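PDB 6P2K: fibronectin type III domain-containing protein from Simiduia agarivorans, which probably hydrolyses the glucan backbone of xyloglucan, as a family 74 glycoside hydrolase, through the beta-propeller part that this chain holds. Local coordinates for residues 53-58 with 80-85; 295-300 with 306-311; 582-587 with 654-659. All coordinates share one frame; numbering follows the deposited sequence.

Interaction 1: 53-58 with 80-85; sequences GNLVNN and GLHIST. With PE3 (3,6,9,12,15,18,21,24,27,30,33,36,39-tridecaoxahentetracontane-1,41-diol), chain C.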
ATOM      1  N   GLY B  53      53.599  -9.380  16.031  1.00 35.49           N
ATOM      2  CA  GLY B  53      54.719  -9.413  15.112  1.00 34.93           C
ATOM      3  C   GLY B  53      54.530 -10.391  13.965  1.00 33.09           C
ATOM      4  O   GLY B  53      53.641 -11.243  13.961  1.00 35.30           O
ATOM      5  N   ASN B  54      55.407 -10.264  12.968  1.00 34.77           N
ATOM      6  CA  ASN B  54      55.351 -11.113  11.784  1.00 37.83           C
ATOM      7  C   ASN B  54      55.946 -12.484  12.076  1.00 38.03           C
ATOM      8  O   ASN B  54      57.075 -12.591  12.562  1.00 38.67           O
ATOM      9  CB  ASN B  54      56.105 -10.467  10.621  1.00 40.01           C
ATOM     10  CG  ASN B  54      55.421  -9.221  10.102  1.00 44.04           C
ATOM     11  OD1 ASN B  54      54.194  -9.141  10.063  1.00 43.31           O
ATOM     12  ND2 ASN B  54      56.216  -8.238   9.694  1.00 47.99           N
ATOM     13  N   LEU B  55      55.188 -13.529  11.766  1.00 35.80           N
ATOM     14  CA  LEU B  55      55.657 -14.902  11.873  1.00 36.06           C
ATOM     15  C   LEU B  55      56.111 -15.409  10.508  1.00 37.00           C
ATOM     16  O   LEU B  55      55.730 -14.876   9.463  1.00 36.96           O
ATOM     17  CB  LEU B  55      54.558 -15.811  12.430  1.00 33.65           C
ATOM     18  CG  LEU B  55      53.955 -15.416  13.776  1.00 29.76           C
ATOM     19  CD1 LEU B  55      52.552 -15.971  13.908  1.00 28.59           C
ATOM     20  CD2 LEU B  55      54.835 -15.913  14.911  1.00 33.68           C
ATOM     21  N   VAL B  56      56.943 -16.454  10.533  1.00 36.38           N
ATOM     22  CA  VAL B  56      57.368 -17.086   9.288  1.00 39.61           C
ATOM     23  C   VAL B  56      56.218 -17.870   8.670  1.00 38.54           C
ATOM     24  O   VAL B  56      56.139 -18.013   7.443  1.00 41.55           O
ATOM     25  CB  VAL B  56      58.601 -17.976   9.534  1.00 42.79           C
ATOM     26  CG1 VAL B  56      59.207 -18.436   8.214  1.00 46.64           C
ATOM     27  CG2 VAL B  56      59.638 -17.223  10.356  1.00 42.35           C
ATOM     28  N   ASN B  57      55.309 -18.383   9.496  1.00 34.91           N
ATOM     29  CA  ASN B  57      54.113 -19.067   9.033  1.00 37.46           C
ATOM     30  C   ASN B  57      52.953 -18.663   9.930  1.00 37.56           C
ATOM     31  O   ASN B  57      53.097 -18.611  11.154  1.00 37.74           O
ATOM     32  CB  ASN B  57      54.298 -20.588   9.038  1.00 40.72           C
ATOM     33  CG  ASN B  57      53.021 -21.329   8.713  1.00 42.39           C
ATOM     34  OD1 ASN B  57      52.254 -21.688   9.606  1.00 39.08           O
ATOM     35  ND2 ASN B  57      52.781 -21.559   7.427  1.00 44.05           N
ATOM     36  N   ASN B  58      51.806 -18.372   9.320  1.00 39.28           N
ATOM     37  CA  ASN B  58      50.702 -17.736  10.026  1.00 39.92           C
ATOM     38  C   ASN B  58      49.602 -18.706  10.445  1.00 40.65           C
ATOM     39  O   ASN B  58      48.585 -18.264  10.990  1.00 38.43           O
ATOM     40  CB  ASN B  58      50.112 -16.616   9.166  1.00 42.72           C
ATOM     41  CG  ASN B  58      50.980 -15.374   9.167  1.00 50.02           C
ATOM     42  OD1 ASN B  58      51.653 -15.073  10.154  1.00 51.76           O
ATOM     43  ND2 ASN B  58      50.973 -14.647   8.060  1.00 54.27           N
ATOM     44  N   GLY B  80      56.792 -24.460  12.854  1.00 42.83           N
ATOM     45  CA  GLY B  80      57.600 -24.614  14.041  1.00 43.91           C
ATOM     46  C   GLY B  80      57.350 -23.529  15.063  1.00 43.43           C
ATOM     47  O   GLY B  80      56.568 -22.601  14.860  1.00 41.06           O
ATOM     48  N   LEU B  81      58.049 -23.662  16.185  1.00 43.04           N
ATOM     49  CA  LEU B  81      57.894 -22.742  17.301  1.00 41.87           C
ATOM     50  C   LEU B  81      58.549 -21.400  16.994  1.00 40.34           C
ATOM     51  O   LEU B  81      59.612 -21.336  16.371  1.00 41.99           O
ATOM     52  CB  LEU B  81      58.513 -23.355  18.560  1.00 43.15           C
ATOM     53  CG  LEU B  81      58.100 -22.867  19.947  1.00 42.52           C
ATOM     54  CD1 LEU B  81      56.652 -23.220  20.237  1.00 37.89           C
ATOM     55  CD2 LEU B  81      59.019 -23.481  20.986  1.00 44.81           C
ATOM     56  N   HIS B  82      57.898 -20.324  17.428  1.00 38.18           N
ATOM     57  CA  HIS B  82      58.474 -18.988  17.424  1.00 40.21           C
ATOM     58  C   HIS B  82      58.620 -18.508  18.862  1.00 40.95           C
ATOM     59  O   HIS B  82      57.895 -18.945  19.758  1.00 38.20           O
ATOM     60  CB  HIS B  82      57.607 -17.990  16.638  1.00 39.35           C
ATOM     61  CG  HIS B  82      57.496 -18.296  15.177  1.00 40.14           C
ATOM     62  ND1 HIS B  82      56.927 -19.457  14.699  1.00 39.51           N
ATOM     63  CD2 HIS B  82      57.866 -17.583  14.087  1.00 39.55           C
ATOM     64  CE1 HIS B  82      56.958 -19.449  13.378  1.00 39.38           C
ATOM     65  NE2 HIS B  82      57.522 -18.323  12.981  1.00 39.74           N
ATOM     66  N   ILE B  83      59.562 -17.594  19.080  1.00 42.57           N
ATOM     67  CA  ILE B  83      59.790 -17.031  20.405  1.00 41.01           C
ATOM     68  C   ILE B  83      59.835 -15.513  20.296  1.00 39.94           C
ATOM     69  O   ILE B  83      60.503 -14.962  19.414  1.00 43.03           O
ATOM     70  CB  ILE B  83      61.076 -17.582  21.056  1.00 42.58           C
ATOM     71  CG1 ILE B  83      61.215 -17.062  22.490  1.00 40.61           C
ATOM     72  CG2 ILE B  83      62.314 -17.262  20.218  1.00 44.53           C
ATOM     73  CD1 ILE B  83      62.439 -17.588  23.217  1.00 43.11           C
ATOM     74  N   SER B  84      59.092 -14.844  21.171  1.00 38.21           N
ATOM     75  CA  SER B  84      59.145 -13.400  21.330  1.00 39.93           C
ATOM     76  C   SER B  84      59.668 -13.068  22.718  1.00 42.96           C
ATOM     77  O   SER B  84      59.298 -13.719  23.703  1.00 44.33           O
ATOM     78  CB  SER B  84      57.767 -12.766  21.135  1.00 41.79           C
ATOM     79  OG  SER B  84      57.825 -11.365  21.353  1.00 41.87           O
ATOM     80  N   THR B  85      60.536 -12.063  22.792  1.00 41.13           N
ATOM     81  CA  THR B  85      61.014 -11.552  24.066  1.00 44.60           C
ATOM     82  C   THR B  85      60.525 -10.138  24.347  1.00 47.55           C
ATOM     83  O   THR B  85      60.840  -9.590  25.410  1.00 51.30           O
ATOM     84  CB  THR B  85      62.545 -11.589  24.121  1.00 47.49           C
ATOM     85  OG1 THR B  85      63.081 -10.797  23.051  1.00 53.61           O
ATOM     86  CG2 THR B  85      63.046 -13.016  23.985  1.00 46.38           C
TER
HETATM   87  O43 PE3 C 808      54.180  -4.373  17.817  1.00 74.86           O
HETATM   88  C42 PE3 C 808      54.360  -4.228  16.407  1.00 73.57           C
HETATM   89  C41 PE3 C 808      53.096  -4.713  15.702  1.00 73.60           C
HETATM   90  O40 PE3 C 808      53.169  -4.599  14.269  1.00 75.36           O
HETATM   91  C39 PE3 C 808      54.219  -5.376  13.671  1.00 74.61           C
HETATM   92  C38 PE3 C 808      54.108  -5.142  12.170  1.00 72.74           C
HETATM   93  O37 PE3 C 808      55.108  -5.872  11.446  1.00 72.10           O
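H82 projects from strand 80-84 and is met by two consecutive residues of the loop 53-58, L55 and V56. L55 comes over one face of the imidazole. Its CD2 makes a CH-pi contact, 3.8 Å from the centroid of the H82 ring. The methyl sits toward the rim, with L55 CD2 3.6 Å from H82 CG. V56 takes the NE2 end of the same ring. V56 N donates a hydrogen bond to H82 NE2 over 3.1 Å, with an angle of 155° at the hydrogen. The donor is tilted 26° out of the ring plane. With chi1 at -170°, V56 swings CG1 opposite its own N and sets CG2 beside it. V56 CG2 therefore also approaches H82 NE2, at 3.5 Å.

The setting is a beta-propeller. Strand 80-84 is the third strand of a four-stranded antiparallel blade. The loop leads from strand 50-51, the last of the preceding blade, into strand 60-66, the first of this one. The contact ties the connection between blades to the blade it enters.

The other imidazole nitrogen points back to its own strand. H82 ND1 gives a weak hydrogen bond to G80 O, 3.2 Å away. The firm bond at NE2, the weak one at ND1 and the methyl over the face together probably limit its rotation. Around the pair, H82 packs on T77 and L93, and V56 on L93 and W680. N57 turns its OD1 to the backbone N of R59. The exposed N54 turns away, and N54 ND2 lies 3.1 Å from O37 of the bound polyether PE3.

Interaction 2: 295-300 with 306-311; sequences GTFNWD and TNFYWE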
ATOM      1  N   GLY B 295      31.278 -30.360  33.540  1.00 32.92           N
ATOM      2  CA  GLY B 295      30.978 -31.521  34.353  1.00 36.42           C
ATOM      3  C   GLY B 295      31.499 -31.347  35.766  1.00 38.57           C
ATOM      4  O   GLY B 295      32.549 -30.740  35.983  1.00 41.02           O
ATOM      5  N   THR B 296      30.755 -31.883  36.729  1.00 37.32           N
ATOM      6  CA  THR B 296      31.134 -31.851  38.133  1.00 39.37           C
ATOM      7  C   THR B 296      31.378 -33.276  38.603  1.00 40.96           C
ATOM      8  O   THR B 296      30.513 -34.141  38.441  1.00 41.33           O
ATOM      9  CB  THR B 296      30.052 -31.183  38.986  1.00 40.45           C
ATOM     10  OG1 THR B 296      29.733 -29.902  38.431  1.00 39.82           O
ATOM     11  CG2 THR B 296      30.533 -31.002  40.419  1.00 42.62           C
ATOM     12  N   PHE B 297      32.555 -33.521  39.172  1.00 42.80           N
ATOM     13  CA  PHE B 297      32.949 -34.846  39.636  1.00 53.82           C
ATOM     14  C   PHE B 297      33.286 -34.764  41.117  1.00 56.30           C
ATOM     15  O   PHE B 297      34.239 -34.079  41.502  1.00 48.33           O
ATOM     16  CB  PHE B 297      34.141 -35.382  38.839  1.00 45.90           C
ATOM     17  CG  PHE B 297      33.832 -35.646  37.392  1.00 52.09           C
ATOM     18  CD1 PHE B 297      33.739 -34.599  36.487  1.00 51.18           C
ATOM     19  CD2 PHE B 297      33.635 -36.936  36.936  1.00 45.20           C
ATOM     20  CE1 PHE B 297      33.452 -34.834  35.158  1.00 39.83           C
ATOM     21  CE2 PHE B 297      33.350 -37.179  35.605  1.00 43.71           C
ATOM     22  CZ  PHE B 297      33.259 -36.123  34.714  1.00 41.02           C
ATOM     23  N   ASN B 298      32.507 -35.459  41.941  1.00 49.68           N
ATOM     24  CA  ASN B 298      32.675 -35.446  43.390  1.00 59.02           C
ATOM     25  C   ASN B 298      33.317 -36.765  43.812  1.00 63.97           C
ATOM     26  O   ASN B 298      32.648 -37.802  43.881  1.00 62.75           O
ATOM     27  CB  ASN B 298      31.337 -35.214  44.083  1.00 58.56           C
ATOM     28  CG  ASN B 298      30.733 -33.865  43.737  1.00 57.88           C
ATOM     29  OD1 ASN B 298      31.427 -32.848  43.731  1.00 60.19           O
ATOM     30  ND2 ASN B 298      29.437 -33.846  43.451  1.00 56.41           N
ATOM     31  N   TRP B 299      34.616 -36.713  44.085  1.00 67.71           N
ATOM     32  CA  TRP B 299      35.379 -37.855  44.557  1.00 71.11           C
ATOM     33  C   TRP B 299      35.426 -37.853  46.073  1.00 75.00           C
ATOM     34  O   TRP B 299      35.357 -36.804  46.719  1.00 72.37           O
ATOM     35  CB  TRP B 299      36.804 -37.822  44.001  1.00 60.51           C
ATOM     36  CG  TRP B 299      36.846 -37.870  42.519  1.00 63.14           C
ATOM     37  CD1 TRP B 299      36.660 -36.828  41.660  1.00 59.60           C
ATOM     38  CD2 TRP B 299      37.081 -39.025  41.707  1.00 58.70           C
ATOM     39  NE1 TRP B 299      36.767 -37.262  40.361  1.00 54.43           N
ATOM     40  CE2 TRP B 299      37.028 -38.606  40.363  1.00 55.69           C
ATOM     41  CE3 TRP B 299      37.334 -40.370  41.985  1.00 61.83           C
ATOM     42  CZ2 TRP B 299      37.211 -39.487  39.301  1.00 55.73           C
ATOM     43  CZ3 TRP B 299      37.521 -41.243  40.928  1.00 61.87           C
ATOM     44  CH2 TRP B 299      37.460 -40.797  39.603  1.00 60.82           C
ATOM     45  N   ASP B 300      35.528 -39.042  46.641  1.00 82.27           N
ATOM     46  CA  ASP B 300      35.838 -39.156  48.051  1.00 89.96           C
ATOM     47  C   ASP B 300      37.213 -39.794  48.213  1.00 96.37           C
ATOM     48  O   ASP B 300      37.752 -40.424  47.298  1.00 96.49           O
ATOM     49  CB  ASP B 300      34.734 -39.915  48.803  1.00 94.92           C
ATOM     50  CG  ASP B 300      34.875 -41.426  48.720  1.00 99.83           C
ATOM     51  OD1 ASP B 300      35.342 -41.943  47.679  1.00 98.58           O
ATOM     52  OD2 ASP B 300      34.483 -42.095  49.703  1.00104.51           O
ATOM     53  N   THR B 306      32.008 -40.783  43.673  1.00 60.80           N
ATOM     54  CA  THR B 306      30.710 -40.769  44.339  1.00 63.65           C
ATOM     55  C   THR B 306      29.594 -40.491  43.340  1.00 63.22           C
ATOM     56  O   THR B 306      28.676 -41.298  43.165  1.00 64.56           O
ATOM     57  CB  THR B 306      30.699 -39.720  45.453  1.00 61.26           C
ATOM     58  OG1 THR B 306      31.780 -39.965  46.360  1.00 64.28           O
ATOM     59  CG2 THR B 306      29.377 -39.753  46.211  1.00 63.74           C
ATOM     60  N   ASN B 307      29.672 -39.346  42.667  1.00 60.07           N
ATOM     61  CA  ASN B 307      28.678 -38.949  41.684  1.00 56.65           C
ATOM     62  C   ASN B 307      29.337 -38.025  40.674  1.00 54.15           C
ATOM     63  O   ASN B 307      30.411 -37.469  40.920  1.00 49.57           O
ATOM     64  CB  ASN B 307      27.477 -38.254  42.338  1.00 58.43           C
ATOM     65  CG  ASN B 307      27.885 -37.082  43.221  1.00 64.70           C
ATOM     66  OD1 ASN B 307      28.534 -36.140  42.768  1.00 66.50           O
ATOM     67  ND2 ASN B 307      27.503 -37.141  44.489  1.00 69.50           N
ATOM     68  N   PHE B 308      28.674 -37.864  39.533  1.00 50.75           N
ATOM     69  CA  PHE B 308      29.099 -36.887  38.542  1.00 44.45           C
ATOM     70  C   PHE B 308      27.906 -36.522  37.674  1.00 48.02           C
ATOM     71  O   PHE B 308      26.974 -37.315  37.511  1.00 47.23           O
ATOM     72  CB  PHE B 308      30.257 -37.409  37.680  1.00 44.71           C
ATOM     73  CG  PHE B 308      29.840 -38.397  36.622  1.00 44.64           C
ATOM     74  CD1 PHE B 308      29.811 -39.753  36.896  1.00 50.15           C
ATOM     75  CD2 PHE B 308      29.492 -37.969  35.347  1.00 46.33           C
ATOM     76  CE1 PHE B 308      29.432 -40.664  35.924  1.00 49.38           C
ATOM     77  CE2 PHE B 308      29.109 -38.875  34.376  1.00 45.35           C
ATOM     78  CZ  PHE B 308      29.081 -40.224  34.665  1.00 44.96           C
ATOM     79  N   TYR B 309      27.950 -35.313  37.115  1.00 46.51           N
ATOM     80  CA  TYR B 309      26.920 -34.871  36.189  1.00 44.44           C
ATOM     81  C   TYR B 309      27.516 -33.872  35.209  1.00 42.48           C
ATOM     82  O   TYR B 309      28.495 -33.184  35.514  1.00 41.12           O
ATOM     83  CB  TYR B 309      25.717 -34.251  36.917  1.00 46.74           C
ATOM     84  CG  TYR B 309      26.035 -33.070  37.811  1.00 50.64           C
ATOM     85  CD1 TYR B 309      26.547 -33.257  39.089  1.00 55.46           C
ATOM     86  CD2 TYR B 309      25.800 -31.767  37.385  1.00 49.52           C
ATOM     87  CE1 TYR B 309      26.828 -32.180  39.914  1.00 58.22           C
ATOM     88  CE2 TYR B 309      26.080 -30.684  38.201  1.00 52.06           C
ATOM     89  CZ  TYR B 309      26.593 -30.896  39.463  1.00 58.37           C
ATOM     90  OH  TYR B 309      26.873 -29.821  40.278  1.00 62.86           O
ATOM     91  N   TRP B 310      26.920 -33.814  34.020  1.00 41.76           N
ATOM     92  CA  TRP B 310      27.302 -32.870  32.982  1.00 39.63           C
ATOM     93  C   TRP B 310      26.192 -31.846  32.798  1.00 34.72           C
ATOM     94  O   TRP B 310      25.006 -32.188  32.830  1.00 33.78           O
ATOM     95  CB  TRP B 310      27.574 -33.579  31.654  1.00 38.24           C
ATOM     96  CG  TRP B 310      28.793 -34.446  31.660  1.00 40.37           C
ATOM     97  CD1 TRP B 310      28.834 -35.797  31.839  1.00 43.27           C
ATOM     98  CD2 TRP B 310      30.148 -34.025  31.463  1.00 38.57           C
ATOM     99  NE1 TRP B 310      30.132 -36.243  31.774  1.00 42.14           N
ATOM    100  CE2 TRP B 310      30.958 -35.174  31.542  1.00 41.18           C
ATOM    101  CE3 TRP B 310      30.755 -32.789  31.226  1.00 35.48           C
ATOM    102  CZ2 TRP B 310      32.344 -35.123  31.395  1.00 40.84           C
ATOM    103  CZ3 TRP B 310      32.130 -32.740  31.085  1.00 32.99           C
ATOM    104  CH2 TRP B 310      32.909 -33.898  31.169  1.00 35.94           C
ATOM    105  N   GLU B 311      26.580 -30.592  32.602  1.00 35.04           N
ATOM    106  CA  GLU B 311      25.636 -29.500  32.424  1.00 34.40           C
ATOM    107  C   GLU B 311      26.075 -28.652  31.243  1.00 30.64           C
ATOM    108  O   GLU B 311      27.266 -28.362  31.087  1.00 30.64           O
ATOM    109  CB  GLU B 311      25.546 -28.641  33.689  1.00 39.59           C
ATOM    110  CG  GLU B 311      24.827 -27.318  33.511  1.00 47.72           C
ATOM    111  CD  GLU B 311      24.900 -26.455  34.755  1.00 58.92           C
ATOM    112  OE1 GLU B 311      24.163 -25.449  34.832  1.00 62.52           O
ATOM    113  OE2 GLU B 311      25.698 -26.785  35.658  1.00 64.06           O
TER
HETATM  114  O   HOH W   1      28.282 -31.009  43.056  1.00 72.24           O
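T296 and Y309 form a hydrogen-bonded antiparallel pair in a hairpin whose strand axes lie 4.7 Å apart at 173°. It forms the last two strands of a propeller blade. T306 and N307 both face N298 in a classic beta bulge.

F297, F308 and W310 form an aromatic cluster on one face. F297 turns its edge to the face of W310, offset, planes 84° apart, with F297 CZ 3.6 Å from W310 CZ2. The F297 and F308 rings are close to parallel but hardly overlap; F297 CD2 meets F308 CB at 3.5 Å. G295 CA lies 3.4 Å from W310 CE3; a CB here would clash with it. W310 NE1 is hydrogen-bonded to V255 O.

On the other side T296 CB makes a CH-pi contact over the Y309 ring, 3.8 Å from its centroid. With chi1 58°, Y309 CG sits between N and carbonyl carbon, laying the ring alongside T296. T296 OG1 is hydrogen-bonded to K280 NZ, and the Y309 ring meets Y236 of a second subunit. N298 ND2 donates to a lone pair of N307 OD1 at 2.6 Å, the amide planes almost perpendicular. N298 ND2 also donates to a water at 3.1 Å, which bonds weakly to Y309 OH.

Interaction 3: 582-587 with 654-659; sequences VVFFSS and TDEGQN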
ATOM      1  N   VAL B 582      31.907  -6.496 -27.663  1.00 25.29           N
ATOM      2  CA  VAL B 582      33.191  -7.158 -27.471  1.00 23.02           C
ATOM      3  C   VAL B 582      33.348  -7.491 -25.995  1.00 22.36           C
ATOM      4  O   VAL B 582      33.063  -6.654 -25.132  1.00 19.24           O
ATOM      5  CB  VAL B 582      34.369  -6.289 -27.958  1.00 24.10           C
ATOM      6  CG1 VAL B 582      35.695  -6.951 -27.622  1.00 21.32           C
ATOM      7  CG2 VAL B 582      34.264  -6.051 -29.457  1.00 25.23           C
ATOM      8  N   VAL B 583      33.791  -8.713 -25.708  1.00 21.33           N
ATOM      9  CA  VAL B 583      34.003  -9.174 -24.342  1.00 19.81           C
ATOM     10  C   VAL B 583      35.253 -10.045 -24.308  1.00 21.92           C
ATOM     11  O   VAL B 583      35.514 -10.815 -25.238  1.00 24.20           O
ATOM     12  CB  VAL B 583      32.772  -9.938 -23.804  1.00 20.65           C
ATOM     13  CG1 VAL B 583      32.540 -11.225 -24.585  1.00 21.19           C
ATOM     14  CG2 VAL B 583      32.922 -10.226 -22.319  1.00 17.89           C
ATOM     15  N   PHE B 584      36.037  -9.900 -23.243  1.00 20.66           N
ATOM     16  CA  PHE B 584      37.193 -10.742 -22.985  1.00 21.12           C
ATOM     17  C   PHE B 584      36.961 -11.534 -21.705  1.00 22.27           C
ATOM     18  O   PHE B 584      36.155 -11.150 -20.854  1.00 18.83           O
ATOM     19  CB  PHE B 584      38.485  -9.922 -22.843  1.00 20.26           C
ATOM     20  CG  PHE B 584      38.711  -8.931 -23.948  1.00 20.96           C
ATOM     21  CD1 PHE B 584      38.174  -7.654 -23.875  1.00 21.45           C
ATOM     22  CD2 PHE B 584      39.483  -9.264 -25.047  1.00 22.69           C
ATOM     23  CE1 PHE B 584      38.389  -6.733 -24.885  1.00 22.49           C
ATOM     24  CE2 PHE B 584      39.698  -8.350 -26.065  1.00 23.23           C
ATOM     25  CZ  PHE B 584      39.151  -7.083 -25.981  1.00 22.17           C
ATOM     26  N   PHE B 585      37.681 -12.646 -21.572  1.00 21.50           N
ATOM     27  CA  PHE B 585      37.697 -13.371 -20.309  1.00 21.91           C
ATOM     28  C   PHE B 585      38.928 -14.260 -20.266  1.00 22.39           C
ATOM     29  O   PHE B 585      39.509 -14.603 -21.300  1.00 21.58           O
ATOM     30  CB  PHE B 585      36.415 -14.192 -20.092  1.00 21.41           C
ATOM     31  CG  PHE B 585      36.252 -15.362 -21.029  1.00 22.85           C
ATOM     32  CD1 PHE B 585      35.707 -15.189 -22.291  1.00 23.38           C
ATOM     33  CD2 PHE B 585      36.600 -16.642 -20.628  1.00 22.38           C
ATOM     34  CE1 PHE B 585      35.535 -16.264 -23.143  1.00 24.38           C
ATOM     35  CE2 PHE B 585      36.433 -17.720 -21.479  1.00 24.43           C
ATOM     36  CZ  PHE B 585      35.901 -17.529 -22.738  1.00 25.52           C
ATOM     37  N   SER B 586      39.329 -14.611 -19.048  1.00 23.13           N
ATOM     38  CA  SER B 586      40.445 -15.519 -18.821  1.00 23.57           C
ATOM     39  C   SER B 586      39.888 -16.920 -18.616  1.00 25.09           C
ATOM     40  O   SER B 586      39.116 -17.157 -17.679  1.00 25.03           O
ATOM     41  CB  SER B 586      41.276 -15.079 -17.616  1.00 22.51           C
ATOM     42  OG  SER B 586      40.451 -14.824 -16.490  1.00 21.30           O
ATOM     43  N   SER B 587      40.264 -17.839 -19.500  1.00 22.25           N
ATOM     44  CA  SER B 587      39.815 -19.220 -19.423  1.00 21.77           C
ATOM     45  C   SER B 587      40.756 -20.026 -18.545  1.00 24.77           C
ATOM     46  O   SER B 587      41.972 -20.011 -18.754  1.00 26.30           O
ATOM     47  CB  SER B 587      39.747 -19.837 -20.816  1.00 23.46           C
ATOM     48  OG  SER B 587      39.475 -21.229 -20.743  1.00 23.74           O
ATOM     49  N   THR B 654      47.600  -3.134 -26.272  1.00 27.61           N
ATOM     50  CA  THR B 654      46.797  -1.975 -26.636  1.00 27.43           C
ATOM     51  C   THR B 654      46.053  -2.171 -27.950  1.00 28.24           C
ATOM     52  O   THR B 654      45.527  -1.201 -28.504  1.00 32.76           O
ATOM     53  CB  THR B 654      47.668  -0.720 -26.715  1.00 37.13           C
ATOM     54  OG1 THR B 654      48.740  -0.935 -27.646  1.00 37.60           O
ATOM     55  CG2 THR B 654      48.249  -0.386 -25.348  1.00 35.15           C
ATOM     56  N   ASP B 655      45.986  -3.399 -28.461  1.00 28.25           N
ATOM     57  CA  ASP B 655      45.249  -3.699 -29.686  1.00 29.13           C
ATOM     58  C   ASP B 655      44.378  -4.935 -29.493  1.00 31.96           C
ATOM     59  O   ASP B 655      44.343  -5.842 -30.327  1.00 36.57           O
ATOM     60  CB  ASP B 655      46.195  -3.864 -30.879  1.00 32.01           C
ATOM     61  CG  ASP B 655      47.270  -4.915 -30.651  1.00 36.30           C
ATOM     62  OD1 ASP B 655      47.288  -5.549 -29.575  1.00 38.55           O
ATOM     63  OD2 ASP B 655      48.106  -5.105 -31.561  1.00 38.97           O
ATOM     64  N   GLU B 656      43.655  -4.971 -28.372  1.00 32.67           N
ATOM     65  CA  GLU B 656      42.655  -6.003 -28.092  1.00 32.00           C
ATOM     66  C   GLU B 656      43.233  -7.415 -28.176  1.00 29.31           C
ATOM     67  O   GLU B 656      42.554  -8.350 -28.611  1.00 28.10           O
ATOM     68  CB  GLU B 656      41.446  -5.864 -29.025  1.00 34.38           C
ATOM     69  CG  GLU B 656      40.692  -4.553 -28.854  1.00 39.55           C
ATOM     70  CD  GLU B 656      39.245  -4.637 -29.313  1.00 42.84           C
ATOM     71  OE1 GLU B 656      38.579  -3.579 -29.362  1.00 41.35           O
ATOM     72  OE2 GLU B 656      38.775  -5.754 -29.627  1.00 43.06           O
ATOM     73  N   GLY B 657      44.489  -7.584 -27.769  1.00 28.45           N
ATOM     74  CA  GLY B 657      45.085  -8.899 -27.667  1.00 26.85           C
ATOM     75  C   GLY B 657      45.796  -9.406 -28.900  1.00 29.95           C
ATOM     76  O   GLY B 657      46.205 -10.573 -28.917  1.00 32.06           O
ATOM     77  N   GLN B 658      45.956  -8.579 -29.936  1.00 29.06           N
ATOM     78  CA  GLN B 658      46.705  -9.024 -31.109  1.00 32.25           C
ATOM     79  C   GLN B 658      48.194  -9.137 -30.802  1.00 34.16           C
ATOM     80  O   GLN B 658      48.854 -10.082 -31.250  1.00 39.15           O
ATOM     81  CB  GLN B 658      46.469  -8.076 -32.283  1.00 32.22           C
ATOM     82  CG  GLN B 658      45.051  -8.103 -32.823  1.00 36.82           C
ATOM     83  CD  GLN B 658      44.843  -7.123 -33.957  1.00 38.93           C
ATOM     84  OE1 GLN B 658      45.774  -6.801 -34.693  1.00 41.37           O
ATOM     85  NE2 GLN B 658      43.615  -6.640 -34.102  1.00 39.97           N
ATOM     86  N   ASN B 659      48.736  -8.192 -30.035  1.00 32.07           N
ATOM     87  CA  ASN B 659      50.145  -8.184 -29.666  1.00 35.90           C
ATOM     88  C   ASN B 659      50.277  -7.816 -28.196  1.00 32.87           C
ATOM     89  O   ASN B 659      49.574  -6.926 -27.710  1.00 34.21           O
ATOM     90  CB  ASN B 659      50.939  -7.197 -30.525  1.00 32.87           C
ATOM     91  CG  ASN B 659      50.927  -7.563 -31.995  1.00 38.02           C
ATOM     92  OD1 ASN B 659      51.713  -8.396 -32.444  1.00 42.60           O
ATOM     93  ND2 ASN B 659      50.038  -6.935 -32.753  1.00 36.70           N
TER
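E656 runs roughly perpendicular to the F584 side chain, and its carboxylate plane stands 81° from the ring. F584 extends from strand 582-588, its ring edge toward the turn 654-659. E656 O lies near the ring plane, 3.8 Å from F584 CE2. E656 is stretched out beyond CG (chi2 -156°), which carries E656 OE2 past F584 CZ, 3.9 Å away, to V582. V582 CG1 approaches the same E656 OE2, at 3.9 Å.

E656 sits in a type I' turn from D655 to Q658. With S653 and W660, the sequence fits the Asp-box pattern S-x-D-x-G-x-x-W found in propeller hairpins. Q658 N bonds to D655 O across the turn, and the D655 carboxylate grips N659 just beyond it. D655 OD1 accepts from N659 N at 3.0 Å, and D655 OD2 uses its syn lone pair for N659 ND2 at 2.9 Å. The turn joins strands 648-653 and 661-664 of one blade; F584 and V582 belong to another.

R596, on the strand next to F584, forms a salt bridge with E656 OE2, and H576 NE2 makes a weak hydrogen bond to E656 OE1. Replacing E656 with alanine would probably strip R596 of its carboxylate partner and open a gap beside F584 CZ and V582 CG1. No hydrogen bond links the segments. F584 and V582 offer only carbon to the carboxylate, an apolar flank likely to strengthen its pairing with R596.

In the fold
The three contacts do not touch. Interaction 2 works within one blade, joining its two last strands, and only it pairs strand backbones directly. Interaction 1 joins the connection between two blades to the third strand of the second, and interaction 3 brings a hairpin turn of one blade against a strand of another. Interactions 1 and 3 are buried; interaction 2 is partly buried and reaches a second subunit. Their chemistry differs: one imidazole held by a methyl and a backbone N-H, an aromatic cluster with amides on the other side, and a carboxylate flanked by apolar side chains and paired outside the segments with R596. The centres of interactions 2 and 3 lie about 71 Å apart.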